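Local structure of EscN (Escherichia coli O127:H6, 2OBL) at residues 36-41 with 141-146; 147-152 with 201-206. The protein belongs to the type III secretion ATPases, relatives of the ATP synthase alpha and beta subunits built round a P-loop nucleotide-binding domain. The protein carries 1 engineered substitution. All coordinates share one frame; numbering follows the deposited sequence.

Interaction 1 (36-41 with 141-146); sequences RSLYAE and RMKAAF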
# COMPACT_ATOMS: atom_id res chain seq x y z
N ARG A 36 13.50 -13.70 -17.47
CA ARG A 36 12.79 -14.40 -16.42
C ARG A 36 11.35 -14.65 -16.85
O ARG A 36 10.76 -13.84 -17.57
CB ARG A 36 12.82 -13.61 -15.11
CG ARG A 36 14.18 -13.60 -14.41
CD ARG A 36 13.99 -13.44 -12.91
NE ARG A 36 15.24 -13.50 -12.16
CZ ARG A 36 15.28 -13.52 -10.83
NH1 ARG A 36 14.14 -13.50 -10.13
NH2 ARG A 36 16.45 -13.57 -10.20
N SER A 37 10.80 -15.78 -16.42
CA SER A 37 9.40 -16.08 -16.64
C SER A 37 8.52 -15.13 -15.83
O SER A 37 8.91 -14.71 -14.73
CB SER A 37 9.11 -17.54 -16.25
OG SER A 37 7.73 -17.82 -16.31
N LEU A 38 7.37 -14.77 -16.38
CA LEU A 38 6.41 -13.92 -15.65
C LEU A 38 5.76 -14.67 -14.49
O LEU A 38 5.11 -14.07 -13.62
CB LEU A 38 5.33 -13.38 -16.58
CG LEU A 38 5.73 -12.22 -17.49
CD1 LEU A 38 4.58 -11.73 -18.34
CD2 LEU A 38 6.30 -11.08 -16.67
N TYR A 39 5.94 -15.98 -14.48
CA TYR A 39 5.34 -16.83 -13.46
C TYR A 39 6.42 -17.55 -12.65
O TYR A 39 7.48 -17.87 -13.17
CB TYR A 39 4.35 -17.79 -14.12
CG TYR A 39 3.37 -17.05 -15.01
CD1 TYR A 39 2.26 -16.42 -14.47
CD2 TYR A 39 3.57 -16.96 -16.39
CE1 TYR A 39 1.36 -15.73 -15.27
CE2 TYR A 39 2.67 -16.28 -17.20
CZ TYR A 39 1.57 -15.66 -16.63
OH TYR A 39 0.67 -14.97 -17.43
N ALA A 40 6.14 -17.75 -11.37
CA ALA A 40 7.08 -18.41 -10.47
C ALA A 40 6.32 -19.38 -9.58
O ALA A 40 5.13 -19.19 -9.32
CB ALA A 40 7.85 -17.38 -9.64
N GLU A 41 7.00 -20.42 -9.09
CA GLU A 41 6.31 -21.53 -8.42
C GLU A 41 5.74 -21.28 -7.02
O GLU A 41 4.87 -22.02 -6.57
CB GLU A 41 7.15 -22.80 -8.44
CG GLU A 41 6.66 -23.82 -9.46
CD GLU A 41 5.19 -24.16 -9.26
OE1 GLU A 41 4.79 -24.46 -8.11
OE2 GLU A 41 4.43 -24.13 -10.25
N ARG A 141 -2.36 -4.68 -19.57
CA ARG A 141 -2.70 -4.22 -18.21
C ARG A 141 -2.70 -5.38 -17.18
O ARG A 141 -2.30 -5.21 -16.01
CB ARG A 141 -4.04 -3.49 -18.21
CG ARG A 141 -3.98 -2.11 -18.89
CD ARG A 141 -5.35 -1.40 -18.89
NE ARG A 141 -6.16 -1.80 -20.04
CZ ARG A 141 -7.31 -2.47 -19.97
NH1 ARG A 141 -7.83 -2.83 -18.80
NH2 ARG A 141 -7.96 -2.77 -21.09
N MET A 142 -3.14 -6.55 -17.61
CA MET A 142 -3.06 -7.73 -16.76
C MET A 142 -1.60 -8.14 -16.52
O MET A 142 -1.20 -8.42 -15.39
CB MET A 142 -3.82 -8.89 -17.37
CG MET A 142 -3.66 -10.18 -16.60
SD MET A 142 -4.49 -11.52 -17.44
CE MET A 142 -4.42 -12.79 -16.18
N LYS A 143 -0.81 -8.19 -17.59
CA LYS A 143 0.57 -8.67 -17.47
C LYS A 143 1.43 -7.76 -16.60
O LYS A 143 2.40 -8.21 -15.97
CB LYS A 143 1.21 -8.87 -18.86
CG LYS A 143 0.73 -10.14 -19.58
CD LYS A 143 1.15 -10.16 -21.05
CE LYS A 143 0.82 -11.51 -21.70
NZ LYS A 143 1.62 -11.72 -22.97
N ALA A 144 1.06 -6.48 -16.52
CA ALA A 144 1.84 -5.52 -15.73
C ALA A 144 2.02 -5.97 -14.28
O ALA A 144 3.06 -5.75 -13.69
CB ALA A 144 1.22 -4.12 -15.77
N ALA A 145 0.99 -6.60 -13.71
CA ALA A 145 1.05 -7.06 -12.35
C ALA A 145 2.14 -8.14 -12.18
O ALA A 145 2.86 -8.17 -11.18
CB ALA A 145 -0.30 -7.61 -11.92
N PHE A 146 2.22 -9.03 -13.16
CA PHE A 146 3.20 -10.12 -13.12
C PHE A 146 4.59 -9.59 -13.43
O PHE A 146 5.56 -9.97 -12.79
CB PHE A 146 2.80 -11.22 -14.10
CG PHE A 146 1.53 -11.93 -13.72
CD1 PHE A 146 1.58 -13.10 -12.97
CD2 PHE A 146 0.29 -11.42 -14.10
CE1 PHE A 146 0.41 -13.76 -12.60
CE2 PHE A 146 -0.88 -12.07 -13.73
CZ PHE A 146 -0.82 -13.24 -12.98
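Tyr39 and Phe146 bring their rings together where the chain leaves strand 34-37 and runs over helix 138-156, a helix on the flank of the central beta sheet of the P-loop domain. The rings meet obliquely, with planes at 57° and centroids 5.0 Å apart, an arrangement that is neither a stack nor a T-shaped pair. Tyr39 does the touching with its CD1-CE1 bond: CE1 sits over a face of the phenylalanine, 3.5 Å from Phe146 CE1, and CD1 follows close behind. Chi1 of Phe146 is -66°, which sets CG opposite the carbonyl carbon and swings the ring back along its own helix, where the carbonyl oxygen of Met142 lies in the ring plane at the edge. Tyr172 of helix 169-182 also touches the Phe146 side chain, so the ring meets a second helix as well as the loop.

Leu38 comes in nearer the helix backbone. Its CB faces Phe146 CB at 4.1 Å, CD2 rests against the backbone carbonyl of Phe146, and CD1 reaches the aliphatic part of Lys143, 4.3 Å from its CG. The same CB of Leu38 covers one face of the neighbouring Tyr39 ring, off toward the rim, tying the two loop side chains into one apolar patch. Tyr39 is the exposed member, whereas Leu38 and Phe146 are buried.

The turn that presents these side chains is an ST turn: Ser37 OG accepts the backbone N-H of Tyr39 at 3.2 Å, with a fairly straight angle of 162°. Within that turn, Leu38 O lies near the plane of the Phe146 ring, at its edge, 3.7 Å from Phe146 CB.

Interaction 2 (147-152 with 201-206); sequences TATTIA and PKLLER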
# COMPACT_ATOMS: atom_id res chain seq x y z
N THR A 147 4.68 -8.69 -14.40
CA THR A 147 5.96 -8.06 -14.72
C THR A 147 6.56 -7.36 -13.50
O THR A 147 7.73 -7.57 -13.16
CB THR A 147 5.77 -7.03 -15.85
OG1 THR A 147 5.49 -7.73 -17.07
CG2 THR A 147 7.00 -6.14 -16.00
N ALA A 148 5.75 -6.56 -12.83
CA ALA A 148 6.18 -5.89 -11.61
C ALA A 148 6.65 -6.89 -10.56
O ALA A 148 7.69 -6.72 -9.94
CB ALA A 148 5.04 -5.02 -11.07
N THR A 149 5.87 -7.95 -10.37
CA THR A 149 6.19 -8.94 -9.35
C THR A 149 7.52 -9.63 -9.67
O THR A 149 8.37 -9.82 -8.79
CB THR A 149 5.03 -9.95 -9.16
OG1 THR A 149 3.83 -9.24 -8.80
CG2 THR A 149 5.36 -10.95 -8.02
N THR A 150 7.70 -9.97 -10.93
CA THR A 150 8.92 -10.63 -11.39
C THR A 150 10.15 -9.74 -11.21
O THR A 150 11.20 -10.20 -10.79
CB THR A 150 8.77 -11.06 -12.86
OG1 THR A 150 7.72 -12.04 -12.94
CG2 THR A 150 10.08 -11.70 -13.37
N ILE A 151 10.00 -8.46 -11.52
CA ILE A 151 11.09 -7.52 -11.32
C ILE A 151 11.44 -7.37 -9.83
O ILE A 151 12.62 -7.30 -9.46
CB ILE A 151 10.77 -6.16 -11.97
CG1 ILE A 151 10.77 -6.30 -13.51
CG2 ILE A 151 11.79 -5.11 -11.54
CD1 ILE A 151 10.14 -5.10 -14.22
N ALA A 152 10.41 -7.32 -8.98
CA ALA A 152 10.62 -7.29 -7.54
C ALA A 152 11.42 -8.51 -7.08
O ALA A 152 12.30 -8.39 -6.24
CB ALA A 152 9.27 -7.20 -6.78
N PRO A 201 -4.28 -15.07 -5.12
CA PRO A 201 -3.31 -15.59 -4.16
C PRO A 201 -1.97 -15.95 -4.81
O PRO A 201 -0.94 -15.88 -4.15
CB PRO A 201 -4.01 -16.84 -3.59
CG PRO A 201 -5.02 -17.22 -4.61
CD PRO A 201 -5.46 -15.95 -5.27
N LYS A 202 -1.99 -16.30 -6.09
CA LYS A 202 -0.75 -16.62 -6.79
C LYS A 202 0.16 -15.39 -6.87
O LYS A 202 1.36 -15.49 -6.67
CB LYS A 202 -1.04 -17.16 -8.19
CG LYS A 202 -1.73 -18.52 -8.17
CD LYS A 202 -1.29 -19.36 -9.33
CE LYS A 202 -1.60 -20.82 -9.09
NZ LYS A 202 -0.73 -21.69 -9.93
N LEU A 203 -0.43 -14.24 -7.16
CA LEU A 203 0.31 -12.98 -7.14
C LEU A 203 0.79 -12.59 -5.75
O LEU A 203 1.95 -12.24 -5.54
CB LEU A 203 -0.54 -11.84 -7.69
CG LEU A 203 -0.58 -11.69 -9.21
CD1 LEU A 203 -1.75 -10.79 -9.60
CD2 LEU A 203 0.74 -11.11 -9.74
N LEU A 204 -0.12 -12.62 -4.78
CA LEU A 204 0.20 -12.12 -3.45
C LEU A 204 1.18 -13.01 -2.73
O LEU A 204 1.99 -12.55 -1.90
CB LEU A 204 -1.08 -11.91 -2.62
CG LEU A 204 -1.66 -10.50 -2.73
CD1 LEU A 204 -2.01 -10.14 -4.15
CD2 LEU A 204 -2.88 -10.36 -1.80
N GLU A 205 1.12 -14.31 -3.04
CA GLU A 205 1.98 -15.26 -2.35
C GLU A 205 3.44 -15.12 -2.79
O GLU A 205 4.33 -15.67 -2.15
CB GLU A 205 1.46 -16.70 -2.53
CG GLU A 205 0.15 -16.97 -1.77
CD GLU A 205 -0.29 -18.43 -1.84
OE1 GLU A 205 0.52 -19.27 -2.27
OE2 GLU A 205 -1.45 -18.74 -1.46
N ARG A 206 3.69 -14.35 -3.85
CA ARG A 206 5.07 -14.09 -4.28
C ARG A 206 5.80 -13.01 -3.47
O ARG A 206 7.02 -12.98 -3.44
CB ARG A 206 5.12 -13.81 -5.78
CG ARG A 206 4.83 -15.06 -6.60
CD ARG A 206 4.52 -14.73 -8.04
NE ARG A 206 5.69 -14.32 -8.79
CZ ARG A 206 5.66 -14.02 -10.08
NH1 ARG A 206 4.51 -14.09 -10.75
NH2 ARG A 206 6.77 -13.66 -10.71
O HOH W 1 2.35 -9.60 -6.30
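Two helices of the P-loop domain, 138-156 and 194-204, come together here in a buried contact, with Arg206, at the C-terminal end of the second of these, supplying the main side chain. Its guanidinium reaches over to Thr149 and Thr150 on the first helix and treats them differently. Thr149 offers a methyl: CG2 lies 3.5 Å from Arg206 NE, over one face of the guanidinium and displaced toward its rim, and also packs on Arg206 CB. Thr150 offers a hydroxyl near the edge of the group, where Arg206 NH2 donates to Thr150 OG1 at 2.9 Å. That bond is bent, 136° at the hydrogen, and the oxygen stands 17° out of the guanidinium plane.

A turn at chi3 (73°) of the otherwise extended arginine chain brings the guanidinium across the methyl of Thr149. Its charge is met beyond the two segments by a salt bridge from NE to Glu153, one turn further along helix 138-156, while NH1 donates to the carbonyl oxygen of Leu38. With all three nitrogens engaged, the group is held against rotation.

Both threonine hydroxyls also bond back to their own helix, Thr149 OG1 to Ala145 O and Thr150 OG1 to Phe146 O. On the side toward helix 194-204, Leu203 CD2 packs on Thr149 OG1, and a water links the two helices. This water donates to Thr149 OG1 at 2.9 Å and to the backbone oxygen of Leu203 at 2.8 Å.

Overall arrangement
Interactions 1 and 2 use successive turns of helix 138-156, and their centres lie about 7 Å apart. Interaction 1 is partly buried and mainly apolar, fastening the loop after strand 34-37 to the helix with an exposed tyrosine at its margin. Interaction 2 has all its touching residues buried, lies nearer the centre of the chain, and relies on a charged group, hydroxyls and a water to join this helix to the end of helix 194-204. The two meet at the carbonyl of Leu38, where Arg206 of interaction 2 joins the loop of interaction 1, so one arginine links the loop to both helices.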